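Local coordinates for protein 3-dehydroshikimate dehydratase (Bacillus anthracis, PDB 3DX5) that catalyses the manganese-dependent dehydration of 3-dehydroshikimate to 3,4-dihydroxybenzoate, the catechol building block of the siderophore petrobactin, at residues A[91-95]-A[96-100]; A[123-126]-A[127-131]; A[185-188]-A[189-193]; A[264-267]-A[268-271]; A[22-26]-A[27-31]. All coordinates share one frame; numbering follows the deposited sequence.

Contact 1 (A[91-95]-A[96-100])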
loop_
_atom_site.group_PDB
_atom_site.type_symbol
_atom_site.label_atom_id
_atom_site.label_comp_id
_atom_site.label_asym_id
_atom_site.label_seq_id
_atom_site.Cartn_x
_atom_site.Cartn_y
_atom_site.Cartn_z
ATOM N N ILE A 91 -10.162 -18.637 10.118
ATOM C CA ILE A 91 -10.202 -19.496 8.932
ATOM C C ILE A 91 -8.844 -19.489 8.163
ATOM O O ILE A 91 -8.263 -20.567 7.822
ATOM C CB ILE A 91 -11.380 -19.095 7.996
ATOM C CG1 ILE A 91 -12.687 -19.594 8.608
ATOM C CG2 ILE A 91 -11.159 -19.655 6.591
ATOM C CD1 ILE A 91 -13.963 -19.156 7.888
ATOM N N LEU A 92 -8.342 -18.279 7.891
ATOM C CA LEU A 92 -7.044 -18.103 7.223
ATOM C C LEU A 92 -5.907 -18.746 8.037
ATOM O O LEU A 92 -5.077 -19.456 7.478
ATOM C CB LEU A 92 -6.755 -16.617 6.930
ATOM C CG LEU A 92 -7.751 -15.865 6.043
ATOM C CD1 LEU A 92 -7.382 -14.416 5.984
ATOM C CD2 LEU A 92 -7.821 -16.443 4.596
ATOM N N ALA A 93 -5.871 -18.514 9.344
ATOM C CA ALA A 93 -4.798 -19.102 10.175
ATOM C C ALA A 93 -4.831 -20.623 10.141
ATOM O O ALA A 93 -3.795 -21.275 10.113
ATOM C CB ALA A 93 -4.881 -18.605 11.624
ATOM N N ASN A 94 -6.030 -21.190 10.140
ATOM C CA ASN A 94 -6.195 -22.614 9.983
ATOM C C ASN A 94 -5.614 -23.091 8.650
ATOM O O ASN A 94 -4.854 -24.056 8.612
ATOM C CB ASN A 94 -7.668 -23.009 10.101
ATOM C CG ASN A 94 -7.825 -24.493 10.319
ATOM O OD1 ASN A 94 -8.281 -25.237 9.447
ATOM N ND2 ASN A 94 -7.393 -24.941 11.472
ATOM N N TRP A 95 -5.931 -22.387 7.556
ATOM C CA TRP A 95 -5.481 -22.816 6.251
ATOM C C TRP A 95 -3.952 -22.696 6.147
ATOM O O TRP A 95 -3.267 -23.607 5.651
ATOM C CB TRP A 95 -6.172 -21.972 5.179
ATOM C CG TRP A 95 -5.832 -22.345 3.773
ATOM C CD1 TRP A 95 -5.738 -23.612 3.249
ATOM C CD2 TRP A 95 -5.606 -21.440 2.683
ATOM N NE1 TRP A 95 -5.466 -23.540 1.900
ATOM C CE2 TRP A 95 -5.389 -22.222 1.528
ATOM C CE3 TRP A 95 -5.597 -20.038 2.572
ATOM C CZ2 TRP A 95 -5.117 -21.653 0.267
ATOM C CZ3 TRP A 95 -5.317 -19.458 1.315
ATOM C CH2 TRP A 95 -5.094 -20.273 0.181
ATOM N N PHE A 96 -3.420 -21.580 6.627
ATOM C CA PHE A 96 -1.983 -21.338 6.582
ATOM C C PHE A 96 -1.180 -22.045 7.667
ATOM O O PHE A 96 0.053 -21.981 7.667
ATOM C CB PHE A 96 -1.702 -19.837 6.601
ATOM C CG PHE A 96 -1.972 -19.162 5.269
ATOM C CD1 PHE A 96 -1.119 -19.374 4.169
ATOM C CD2 PHE A 96 -3.087 -18.367 5.103
ATOM C CE1 PHE A 96 -1.357 -18.757 2.935
ATOM C CE2 PHE A 96 -3.358 -17.745 3.873
ATOM C CZ PHE A 96 -2.489 -17.941 2.779
ATOM N N LYS A 97 -1.884 -22.714 8.586
ATOM C CA LYS A 97 -1.283 -23.417 9.723
ATOM C C LYS A 97 -0.451 -22.532 10.676
ATOM O O LYS A 97 0.671 -22.845 11.022
ATOM C CB LYS A 97 -0.528 -24.669 9.271
ATOM C CG LYS A 97 -1.440 -25.620 8.430
ATOM C CD LYS A 97 -0.771 -26.963 8.218
ATOM C CE LYS A 97 -1.639 -27.930 7.355
ATOM N NZ LYS A 97 -0.907 -29.203 7.094
ATOM N N THR A 98 -1.026 -21.426 11.105
ATOM C CA THR A 98 -0.349 -20.576 12.069
ATOM C C THR A 98 -1.309 -20.410 13.253
ATOM O O THR A 98 -2.521 -20.478 13.079
ATOM C CB THR A 98 0.106 -19.196 11.437
ATOM O OG1 THR A 98 0.723 -18.400 12.436
ATOM C CG2 THR A 98 -1.065 -18.371 10.890
ATOM N N ASN A 99 -0.769 -20.223 14.449
ATOM C CA ASN A 99 -1.605 -19.970 15.612
ATOM C C ASN A 99 -1.458 -18.537 16.139
ATOM O O ASN A 99 -1.790 -18.286 17.315
ATOM C CB ASN A 99 -1.291 -20.992 16.726
ATOM C CG ASN A 99 0.114 -20.809 17.319
ATOM O OD1 ASN A 99 0.979 -20.106 16.755
ATOM N ND2 ASN A 99 0.335 -21.407 18.480
ATOM N N LYS A 100 -0.967 -17.594 15.319
ATOM C CA LYS A 100 -0.774 -16.218 15.807
ATOM C C LYS A 100 -1.329 -15.160 14.857
ATOM O O LYS A 100 -1.184 -15.281 13.618
ATOM C CB LYS A 100 0.733 -15.919 16.016
ATOM C CG LYS A 100 1.456 -16.896 16.917
ATOM C CD LYS A 100 2.965 -16.589 17.008
ATOM C CE LYS A 100 3.696 -17.669 17.822
ATOM N NZ LYS A 100 3.554 -19.051 17.252
#

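Contact 2 (A[123-126]-A[127-131])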
loop_
_atom_site.group_PDB
_atom_site.type_symbol
_atom_site.label_atom_id
_atom_site.label_comp_id
_atom_site.label_asym_id
_atom_site.label_seq_id
_atom_site.Cartn_x
_atom_site.Cartn_y
_atom_site.Cartn_z
ATOM N N ASN A 123 -11.372 -4.235 27.862
ATOM C CA ASN A 123 -12.485 -5.170 27.722
ATOM C C ASN A 123 -12.609 -5.775 26.313
ATOM O O ASN A 123 -12.903 -6.961 26.182
ATOM C CB ASN A 123 -13.808 -4.529 28.163
ATOM C CG ASN A 123 -13.814 -4.180 29.661
ATOM O OD1 ASN A 123 -12.986 -4.689 30.459
ATOM N ND2 ASN A 123 -14.731 -3.287 30.047
ATOM N N ARG A 124 -12.387 -4.966 25.285
ATOM C CA ARG A 124 -12.450 -5.447 23.898
ATOM C C ARG A 124 -11.303 -6.356 23.499
ATOM O O ARG A 124 -11.532 -7.381 22.836
ATOM C CB ARG A 124 -12.575 -4.286 22.925
ATOM C CG ARG A 124 -14.001 -3.745 22.967
ATOM C CD ARG A 124 -14.134 -2.469 22.212
ATOM N NE ARG A 124 -15.556 -2.112 22.106
ATOM C CZ ARG A 124 -16.083 -1.426 21.098
ATOM N NH1 ARG A 124 -15.311 -0.972 20.120
ATOM N NH2 ARG A 124 -17.387 -1.187 21.082
ATOM N N ILE A 125 -10.086 -6.016 23.914
ATOM C CA ILE A 125 -8.946 -6.920 23.702
ATOM C C ILE A 125 -9.230 -8.272 24.379
ATOM O O ILE A 125 -8.925 -9.332 23.823
ATOM C CB ILE A 125 -7.639 -6.311 24.221
ATOM C CG1 ILE A 125 -7.270 -5.060 23.406
ATOM C CG2 ILE A 125 -6.452 -7.318 24.145
ATOM C CD1 ILE A 125 -6.278 -4.157 24.172
ATOM N N ARG A 126 -9.825 -8.232 25.576
ATOM C CA ARG A 126 -10.128 -9.461 26.314
ATOM C C ARG A 126 -11.094 -10.329 25.508
ATOM O O ARG A 126 -10.891 -11.555 25.387
ATOM C CB ARG A 126 -10.723 -9.191 27.716
ATOM C CG ARG A 126 -10.810 -10.473 28.564
ATOM C CD ARG A 126 -11.452 -10.222 29.946
ATOM N NE ARG A 126 -10.558 -9.378 30.737
ATOM C CZ ARG A 126 -10.824 -8.139 31.120
ATOM N NH1 ARG A 126 -11.982 -7.558 30.807
ATOM N NH2 ARG A 126 -9.911 -7.479 31.811
HETATM N N MSE A 127 -12.119 -9.687 24.954
HETATM C CA MSE A 127 -13.125 -10.364 24.103
HETATM C C MSE A 127 -12.503 -11.004 22.877
HETATM O O MSE A 127 -12.844 -12.121 22.531
HETATM C CB MSE A 127 -14.228 -9.394 23.656
HETATM C CG MSE A 127 -15.111 -8.965 24.817
HETATM SE SE MSE A 127 -16.426 -7.600 24.305
HETATM C CE MSE A 127 -17.380 -8.724 23.024
ATOM N N ILE A 128 -11.599 -10.285 22.220
ATOM C CA ILE A 128 -10.897 -10.827 21.056
ATOM C C ILE A 128 -10.007 -12.010 21.446
ATOM O O ILE A 128 -9.958 -12.993 20.720
ATOM C CB ILE A 128 -10.139 -9.722 20.330
ATOM C CG1 ILE A 128 -11.153 -8.936 19.473
ATOM C CG2 ILE A 128 -9.020 -10.289 19.453
ATOM C CD1 ILE A 128 -10.668 -7.554 19.147
ATOM N N CYS A 129 -9.334 -11.915 22.592
ATOM C CA CYS A 129 -8.569 -13.035 23.123
ATOM C C CYS A 129 -9.445 -14.267 23.355
ATOM O O CYS A 129 -9.036 -15.393 23.019
ATOM C CB CYS A 129 -7.873 -12.640 24.429
ATOM S SG CYS A 129 -6.474 -11.567 24.120
ATOM N N GLU A 130 -10.636 -14.074 23.917
ATOM C CA GLU A 130 -11.524 -15.203 24.182
ATOM C C GLU A 130 -12.060 -15.848 22.899
ATOM O O GLU A 130 -12.248 -17.065 22.846
ATOM C CB GLU A 130 -12.655 -14.817 25.144
ATOM C CG GLU A 130 -12.330 -15.148 26.592
ATOM C CD GLU A 130 -12.325 -16.651 26.863
ATOM O OE1 GLU A 130 -11.239 -17.247 27.085
ATOM O OE2 GLU A 130 -13.425 -17.238 26.840
ATOM N N LEU A 131 -12.292 -15.041 21.867
ATOM C CA LEU A 131 -12.643 -15.580 20.545
ATOM C C LEU A 131 -11.499 -16.472 19.982
ATOM O O LEU A 131 -11.716 -17.649 19.632
ATOM C CB LEU A 131 -12.958 -14.434 19.579
ATOM C CG LEU A 131 -13.573 -14.781 18.219
ATOM C CD1 LEU A 131 -14.344 -13.602 17.658
ATOM C CD2 LEU A 131 -12.482 -15.184 17.215
#

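Contact 3 (A[185-188]-A[189-193])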
loop_
_atom_site.group_PDB
_atom_site.type_symbol
_atom_site.label_atom_id
_atom_site.label_comp_id
_atom_site.label_asym_id
_atom_site.label_seq_id
_atom_site.Cartn_x
_atom_site.Cartn_y
_atom_site.Cartn_z
ATOM N N ASP A 185 16.690 -4.872 28.299
ATOM C CA ASP A 185 15.819 -4.736 29.455
ATOM C C ASP A 185 14.288 -4.959 29.153
ATOM O O ASP A 185 13.558 -5.653 29.938
ATOM C CB ASP A 185 16.113 -3.404 30.129
ATOM C CG ASP A 185 15.270 -3.182 31.337
ATOM O OD1 ASP A 185 15.273 -4.051 32.253
ATOM O OD2 ASP A 185 14.576 -2.143 31.362
ATOM N N SER A 186 13.819 -4.414 28.030
ATOM C CA SER A 186 12.428 -4.614 27.597
ATOM C C SER A 186 12.155 -6.075 27.246
ATOM O O SER A 186 11.100 -6.615 27.579
ATOM C CB SER A 186 12.084 -3.723 26.402
ATOM O OG SER A 186 12.507 -2.395 26.629
ATOM N N PHE A 187 13.121 -6.727 26.601
ATOM C CA PHE A 187 12.998 -8.143 26.330
ATOM C C PHE A 187 12.850 -8.911 27.652
ATOM O O PHE A 187 11.980 -9.794 27.764
ATOM C CB PHE A 187 14.187 -8.683 25.537
ATOM C CG PHE A 187 14.305 -10.163 25.609
ATOM C CD1 PHE A 187 13.423 -10.974 24.896
ATOM C CD2 PHE A 187 15.243 -10.759 26.446
ATOM C CE1 PHE A 187 13.493 -12.353 24.984
ATOM C CE2 PHE A 187 15.320 -12.147 26.554
ATOM C CZ PHE A 187 14.455 -12.944 25.820
ATOM N N GLN A 188 13.672 -8.566 28.651
ATOM C CA GLN A 188 13.710 -9.345 29.877
ATOM C C GLN A 188 12.397 -9.165 30.632
ATOM O O GLN A 188 11.866 -10.138 31.199
ATOM C CB GLN A 188 14.918 -9.005 30.780
ATOM C CG GLN A 188 16.258 -9.519 30.200
ATOM C CD GLN A 188 17.487 -8.935 30.879
ATOM O OE1 GLN A 188 17.390 -8.052 31.735
ATOM N NE2 GLN A 188 18.658 -9.427 30.490
ATOM N N GLN A 189 11.855 -7.950 30.596
ATOM C CA GLN A 189 10.623 -7.659 31.309
ATOM C C GLN A 189 9.424 -8.217 30.604
ATOM O O GLN A 189 8.486 -8.630 31.267
ATOM C CB GLN A 189 10.440 -6.153 31.545
ATOM C CG GLN A 189 11.376 -5.626 32.637
ATOM C CD GLN A 189 11.133 -4.167 32.927
ATOM O OE1 GLN A 189 10.049 -3.787 33.354
ATOM N NE2 GLN A 189 12.157 -3.335 32.719
ATOM N N LEU A 190 9.444 -8.233 29.274
ATOM C CA LEU A 190 8.300 -8.726 28.491
ATOM C C LEU A 190 8.355 -10.219 28.146
ATOM O O LEU A 190 7.372 -10.759 27.617
ATOM C CB LEU A 190 8.106 -7.913 27.201
ATOM C CG LEU A 190 7.594 -6.470 27.392
ATOM C CD1 LEU A 190 7.874 -5.671 26.128
ATOM C CD2 LEU A 190 6.097 -6.491 27.747
ATOM N N ARG A 191 9.488 -10.864 28.455
ATOM C CA ARG A 191 9.695 -12.270 28.127
ATOM C C ARG A 191 8.509 -13.254 28.322
ATOM O O ARG A 191 8.256 -14.066 27.430
ATOM C CB ARG A 191 10.964 -12.850 28.781
ATOM C CG ARG A 191 11.432 -14.119 28.007
ATOM C CD ARG A 191 12.748 -14.687 28.525
ATOM N NE ARG A 191 13.105 -15.904 27.788
ATOM C CZ ARG A 191 14.326 -16.434 27.743
ATOM N NH1 ARG A 191 15.342 -15.864 28.395
ATOM N NH2 ARG A 191 14.525 -17.551 27.051
ATOM N N PRO A 192 7.804 -13.200 29.471
ATOM C CA PRO A 192 6.709 -14.147 29.667
ATOM C C PRO A 192 5.594 -14.070 28.613
ATOM O O PRO A 192 4.885 -15.059 28.427
ATOM C CB PRO A 192 6.149 -13.770 31.049
ATOM C CG PRO A 192 7.323 -13.195 31.783
ATOM C CD PRO A 192 8.029 -12.380 30.684
ATOM N N TRP A 193 5.458 -12.930 27.927
ATOM C CA TRP A 193 4.407 -12.729 26.916
ATOM C C TRP A 193 4.881 -12.751 25.464
ATOM O O TRP A 193 4.083 -12.736 24.552
ATOM C CB TRP A 193 3.696 -11.394 27.168
ATOM C CG TRP A 193 3.054 -11.362 28.491
ATOM C CD1 TRP A 193 1.808 -11.832 28.805
ATOM C CD2 TRP A 193 3.630 -10.879 29.725
ATOM N NE1 TRP A 193 1.562 -11.642 30.147
ATOM C CE2 TRP A 193 2.659 -11.064 30.736
ATOM C CE3 TRP A 193 4.864 -10.299 30.066
ATOM C CZ2 TRP A 193 2.886 -10.692 32.091
ATOM C CZ3 TRP A 193 5.096 -9.934 31.406
ATOM C CH2 TRP A 193 4.108 -10.126 32.398
#

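Contact 4 (A[264-267]-A[268-271])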
loop_
_atom_site.group_PDB
_atom_site.type_symbol
_atom_site.label_atom_id
_atom_site.label_comp_id
_atom_site.label_asym_id
_atom_site.label_seq_id
_atom_site.Cartn_x
_atom_site.Cartn_y
_atom_site.Cartn_z
ATOM N N LYS A 264 18.405 -10.433 1.136
ATOM C CA LYS A 264 19.429 -11.383 0.786
ATOM C C LYS A 264 20.762 -11.009 1.512
ATOM O O LYS A 264 21.396 -11.866 2.145
ATOM C CB LYS A 264 19.574 -11.415 -0.743
ATOM C CG LYS A 264 20.824 -12.204 -1.272
ATOM C CD LYS A 264 20.758 -12.410 -2.806
ATOM C CE LYS A 264 22.108 -12.879 -3.296
ATOM N NZ LYS A 264 22.062 -13.442 -4.690
ATOM N N ALA A 265 21.166 -9.736 1.438
ATOM C CA ALA A 265 22.390 -9.312 2.104
ATOM C C ALA A 265 22.323 -9.501 3.630
ATOM O O ALA A 265 23.331 -9.939 4.254
ATOM C CB ALA A 265 22.783 -7.859 1.724
ATOM N N GLU A 266 21.169 -9.174 4.222
ATOM C CA GLU A 266 20.956 -9.325 5.667
ATOM C C GLU A 266 21.195 -10.755 6.142
ATOM O O GLU A 266 21.898 -10.986 7.132
ATOM C CB GLU A 266 19.551 -8.856 6.087
ATOM C CG GLU A 266 19.310 -7.372 5.905
ATOM C CD GLU A 266 20.115 -6.522 6.867
ATOM O OE1 GLU A 266 21.367 -6.572 6.829
ATOM O OE2 GLU A 266 19.490 -5.788 7.661
HETATM N N MSE A 267 20.659 -11.716 5.407
HETATM C CA MSE A 267 20.739 -13.113 5.836
HETATM C C MSE A 267 22.168 -13.631 5.789
HETATM O O MSE A 267 22.543 -14.469 6.609
HETATM C CB MSE A 267 19.762 -14.001 5.075
HETATM C CG MSE A 267 18.308 -13.787 5.493
HETATM SE SE MSE A 267 17.938 -14.304 7.327
HETATM C CE MSE A 267 18.296 -16.207 7.264
ATOM N N LYS A 268 22.970 -13.143 4.838
ATOM C CA LYS A 268 24.368 -13.555 4.781
ATOM C C LYS A 268 25.094 -13.042 6.010
ATOM O O LYS A 268 25.930 -13.772 6.603
ATOM C CB LYS A 268 25.062 -13.007 3.516
ATOM C CG LYS A 268 24.406 -13.415 2.165
ATOM C CD LYS A 268 25.261 -12.956 0.983
ATOM C CE LYS A 268 24.585 -13.252 -0.365
ATOM N NZ LYS A 268 25.464 -12.762 -1.486
ATOM N N VAL A 269 24.846 -11.784 6.388
ATOM C CA VAL A 269 25.536 -11.269 7.581
ATOM C C VAL A 269 25.009 -11.932 8.860
ATOM O O VAL A 269 25.806 -12.316 9.704
ATOM C CB VAL A 269 25.669 -9.706 7.655
ATOM C CG1 VAL A 269 24.393 -9.047 7.417
ATOM C CG2 VAL A 269 26.235 -9.258 9.021
ATOM N N LEU A 270 23.686 -12.103 8.978
ATOM C CA LEU A 270 23.109 -12.711 10.197
ATOM C C LEU A 270 23.655 -14.106 10.493
ATOM O O LEU A 270 23.957 -14.397 11.637
ATOM C CB LEU A 270 21.577 -12.746 10.158
ATOM C CG LEU A 270 20.933 -11.357 10.329
ATOM C CD1 LEU A 270 19.495 -11.421 9.895
ATOM C CD2 LEU A 270 21.040 -10.893 11.783
ATOM N N THR A 271 23.793 -14.941 9.461
ATOM C CA THR A 271 24.344 -16.286 9.596
ATOM C C THR A 271 25.816 -16.335 9.987
ATOM O O THR A 271 26.269 -17.329 10.547
ATOM C CB THR A 271 24.210 -17.014 8.256
ATOM O OG1 THR A 271 22.824 -17.067 7.925
ATOM C CG2 THR A 271 24.792 -18.473 8.340
#

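Contact 5 (A[22-26]-A[27-31])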
loop_
_atom_site.group_PDB
_atom_site.type_symbol
_atom_site.label_atom_id
_atom_site.label_comp_id
_atom_site.label_asym_id
_atom_site.label_seq_id
_atom_site.Cartn_x
_atom_site.Cartn_y
_atom_site.Cartn_z
ATOM N N GLN A 22 9.855 -19.047 -2.769
ATOM C CA GLN A 22 11.140 -19.482 -3.354
ATOM C C GLN A 22 12.283 -18.568 -2.857
ATOM O O GLN A 22 13.351 -19.053 -2.488
ATOM C CB GLN A 22 11.079 -19.481 -4.901
ATOM C CG GLN A 22 12.396 -19.907 -5.601
ATOM C CD GLN A 22 12.905 -21.273 -5.113
ATOM O OE1 GLN A 22 12.134 -22.225 -4.960
ATOM N NE2 GLN A 22 14.210 -21.370 -4.883
ATOM N N PHE A 23 12.061 -17.255 -2.866
ATOM C CA PHE A 23 13.053 -16.330 -2.320
ATOM C C PHE A 23 13.356 -16.623 -0.834
ATOM O O PHE A 23 14.512 -16.618 -0.410
ATOM C CB PHE A 23 12.593 -14.890 -2.490
ATOM C CG PHE A 23 13.529 -13.894 -1.896
ATOM C CD1 PHE A 23 14.641 -13.443 -2.617
ATOM C CD2 PHE A 23 13.319 -13.407 -0.604
ATOM C CE1 PHE A 23 15.540 -12.503 -2.043
ATOM C CE2 PHE A 23 14.205 -12.492 -0.024
ATOM C CZ PHE A 23 15.310 -12.030 -0.754
ATOM N N ALA A 24 12.314 -16.865 -0.038
ATOM C CA ALA A 24 12.527 -17.170 1.372
ATOM C C ALA A 24 13.396 -18.410 1.520
ATOM O O ALA A 24 14.307 -18.447 2.344
ATOM C CB ALA A 24 11.191 -17.345 2.132
ATOM N N TYR A 25 13.101 -19.419 0.710
ATOM C CA TYR A 25 13.747 -20.709 0.822
ATOM C C TYR A 25 15.233 -20.603 0.440
ATOM O O TYR A 25 16.113 -21.050 1.157
ATOM C CB TYR A 25 13.009 -21.703 -0.082
ATOM C CG TYR A 25 13.654 -23.052 -0.280
ATOM C CD1 TYR A 25 14.099 -23.812 0.808
ATOM C CD2 TYR A 25 13.796 -23.581 -1.572
ATOM C CE1 TYR A 25 14.697 -25.082 0.608
ATOM C CE2 TYR A 25 14.376 -24.839 -1.779
ATOM C CZ TYR A 25 14.827 -25.569 -0.680
ATOM O OH TYR A 25 15.393 -26.801 -0.883
ATOM N N GLU A 26 15.513 -19.955 -0.672
ATOM C CA GLU A 26 16.891 -19.937 -1.135
ATOM C C GLU A 26 17.794 -19.050 -0.264
ATOM O O GLU A 26 19.008 -19.196 -0.309
ATOM C CB GLU A 26 16.957 -19.595 -2.631
ATOM C CG GLU A 26 16.584 -18.198 -2.965
ATOM C CD GLU A 26 16.257 -18.005 -4.478
ATOM O OE1 GLU A 26 16.143 -16.822 -4.889
ATOM O OE2 GLU A 26 16.097 -19.010 -5.227
ATOM N N ASN A 27 17.195 -18.151 0.530
ATOM C CA ASN A 27 17.967 -17.297 1.421
ATOM C C ASN A 27 18.029 -17.762 2.884
ATOM O O ASN A 27 18.533 -17.027 3.717
ATOM C CB ASN A 27 17.499 -15.828 1.308
ATOM C CG ASN A 27 17.953 -15.194 -0.002
ATOM O OD1 ASN A 27 19.109 -14.802 -0.141
ATOM N ND2 ASN A 27 17.070 -15.162 -0.985
ATOM N N GLY A 28 17.528 -18.959 3.201
ATOM C CA GLY A 28 17.698 -19.498 4.561
ATOM C C GLY A 28 16.703 -18.976 5.603
ATOM O O GLY A 28 16.873 -19.218 6.790
ATOM N N PHE A 29 15.656 -18.261 5.188
ATOM C CA PHE A 29 14.564 -17.967 6.121
ATOM C C PHE A 29 13.869 -19.264 6.510
ATOM O O PHE A 29 13.791 -20.209 5.714
ATOM C CB PHE A 29 13.538 -17.043 5.507
ATOM C CG PHE A 29 14.042 -15.660 5.280
ATOM C CD1 PHE A 29 14.015 -14.716 6.316
ATOM C CD2 PHE A 29 14.608 -15.315 4.064
ATOM C CE1 PHE A 29 14.495 -13.416 6.108
ATOM C CE2 PHE A 29 15.076 -14.032 3.841
ATOM C CZ PHE A 29 15.006 -13.066 4.866
ATOM N N GLU A 30 13.345 -19.320 7.721
ATOM C CA GLU A 30 12.565 -20.489 8.105
ATOM C C GLU A 30 11.102 -20.190 8.306
ATOM O O GLU A 30 10.310 -21.076 8.674
ATOM C CB GLU A 30 13.158 -21.113 9.360
ATOM C CG GLU A 30 14.414 -21.893 9.026
ATOM C CD GLU A 30 15.084 -22.392 10.282
ATOM O OE1 GLU A 30 14.479 -23.155 11.049
ATOM O OE2 GLU A 30 16.207 -21.966 10.526
ATOM N N GLY A 31 10.722 -18.944 8.059
ATOM C CA GLY A 31 9.336 -18.576 8.232
ATOM C C GLY A 31 8.944 -17.432 7.319
ATOM O O GLY A 31 9.816 -16.688 6.799
HETATM O O HOH W 1 17.616 -14.951 -3.843
#

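Contact 1 (A[91-95]-A[96-100])
Phe96 and Trp95, adjacent in sequence, bring their rings together at the end of helix 79-96. With CG of Trp95 anti to the backbone N (chi1 -178°) and CG of Phe96 instead anti to the carbonyl carbon, the side chains cross: Trp95 CD2 lies over one face of the Phe96 ring, and CE3 of Trp95 comes within 3.5 Å of Phe96 CE2. The rings meet obliquely, planes at 55°. Phe96 N still makes the helical bond to Leu92 O, at 2.8 Å and nearly straight (170°). One residue later the helix stops in a Schellman motif: Lys97 takes positive phi, Thr98 N turns back to Ala93 O at 2.9 Å, and Lys97 N makes a weak bond to Asn94 O at 3.3 Å. This reversal sets Thr98 O 3.3 Å from Ala93 CB, with the Thr98 methyl CG2 also near, and directs the chain into barrel strand 100-103. Phe96 also packs on Ala39 of helix 36-45 and on Ile64 of strand 64-68, while the Trp95 ring stacks on Tyr47.

Contact 2 (A[123-126]-A[127-131])
Between residues 123-126 and 127-131 the backbone is one uninterrupted alpha-helix: Met127 N bonds to Asn123 O at 3.1 Å, Ile128 N to Arg124 O at 3.0 Å, Cys129 N to Ile125 O at 2.9 Å, and Glu130 N likewise to Arg126 O. The selenomethionine at Met127 has its CG anti to the carbonyl carbon (chi1 -69°), which lays CG 3.3 Å from Asn123 O; the chain then bends at its last torsion, with SE 4.0 Å from the same oxygen. One turn is also bridged within 123-126, where Arg126 NH1 donates to Asn123 OD1 at 3.1 Å, with the oxygen 17° out of the guanidinium plane. NE of that arginine is held by Val162 O. The helix is the crossover of the beta-alpha-beta unit formed by strands 100-103 and 138-142 in the TIM barrel. On its buried flank Ile125 CG2 lies 4.2 Å from Cys129 SG, and both side chains rest on Leu167 of strand 167-172. CB, CG1 and CD1 of Ile128 all run close to Arg124 O, CD1 at 3.8 Å, before the side chain meets Leu71 and Ile73. Residues outside 123-131 hold the polar ends: Arg124 NE forms a salt bridge with Glu120, and Glu130 OE1 bonds to His164.

Contact 3 (A[185-188]-A[189-193])
Arg191 lies alongside the ring of Phe187, the two side chains pointing the same way: Arg191 CD is 3.6 Å from Phe187 CZ, and that ring carbon sits over one face of the guanidinium, whose plane makes 42° with the ring. Both side chains leave the backbone with CG anti to N (chi1 -159° for Arg191), and the arginine is extended from CG to NE, which keeps its aliphatic part beside the ring. Gln189 NE2 reaches the carboxylate of Asp185 with a weak bond to OD1 at 3.2 Å; OD2 is 3.0 Å from the same nitrogen. Behind these pairs stand the backbone bonds Gln189 N to Asp185 O and Leu190 N to Ser186 O, both 2.9 Å. The last, Arg191 N to Phe187 O, is weak and bent to 118°. Phe187 faces Ile194 and Tyr197 of barrel strand 194-202 and Phe173 of helix 173-178, while Leu190 and Gln189 pack on Leu152 of helix 152-162.

Contact 4 (A[264-267]-A[268-271])
Lys264 meets Lys268 one turn on, their extended chains crossing so that Lys264 CE lies 3.8 Å from Lys268 NZ. Next, Ala265 O accepts Val269 N at 3.2 Å. Glu266 O receives Leu270 N at 2.8 Å, almost in line with the C=O bond, and Val269 CG1 also sits 3.2 Å from that oxygen, since a Val269 chi1 of 50° places this methyl between N and the carbonyl carbon. The Glu266 chain bends at chi2, and its OE2 bonds to Leu229 N. Selenomethionine Met267, curled at both chi2 and chi3, brings SE 4.2 Å from Leu270 CD1; both side chains rest on Tyr3 of strand 2-6 and Leu252 of strand 249-252. Met267 O accepts from Thr271 N at 3.1 Å and from Thr271 OG1 at 2.9 Å, which arrive from opposite faces of the carbonyl plane. The hydroxyl thus doubles a helical bond near the end of helix 259-272, whereas the like charges on Lys264 NZ and Lys268 NZ, 4.7 Å apart, would probably repel.

Contact 5 (A[22-26]-A[27-31])
Phe23, Ala24 and Phe29 form the buried, apolar side of the turn that ends helix 17-26: Ala24 CB lies 4.1 Å from Phe29 CB, and Phe23 CE2 4.3 Å from Phe29 CE2. Asn27 stands between this side and solvent. Its ND2 lies 3.2 Å above the ring plane of Phe23, offset toward the rim, and donates to Phe23 O at 3.0 Å (165°); Asn27 N reaches that oxygen from the other face of the carbonyl plane. CG of Asn27 lies beside its own backbone N (chi1 -73°), which returns the amide to the last turn. Gly28, with positive phi, is the C-prime residue of a Schellman motif: Gly28 N bonds to Tyr25 O at 3.2 Å, and Phe29 N weakly to Ala24 O. The solvent side is polar: at exposed Glu26 a water donates to OE1 (2.6 Å) and accepts from Asn27 ND2, while Gln22 NE2 donates to OE2. Inward, Phe23 and Ala24 touch Leu5 of strand 2-6, Phe29 meets Tyr3 and Leu252 of two barrel strands, and helix 259-272 packs alongside through Leu263 and Met267.

All five contacts belong to the helical layer round the TIM barrel, and each mixes buried with exposed residues; Glu266 of contact 4 is a buried polar exception among mainly apolar inward groups. Contacts 1 and 5 are alike: each ends a helix in a Schellman motif and leads into a barrel strand, but an aromatic pair marks contact 1 and an amide over a ring contact 5. Contacts 2 and 4 lie within helices, on opposite sides of the chain's centre; a hydroxyl adds to the backbone bonding in contact 4, an arginine-asparagine bridge in contact 2. Contact 3, near the end of helix 183-190, pairs an arginine with a ring and an amide with a carboxylate. Of the five, only contacts 4 and 5 touch, Met267 CG meeting Phe29 CZ at 3.4 Å.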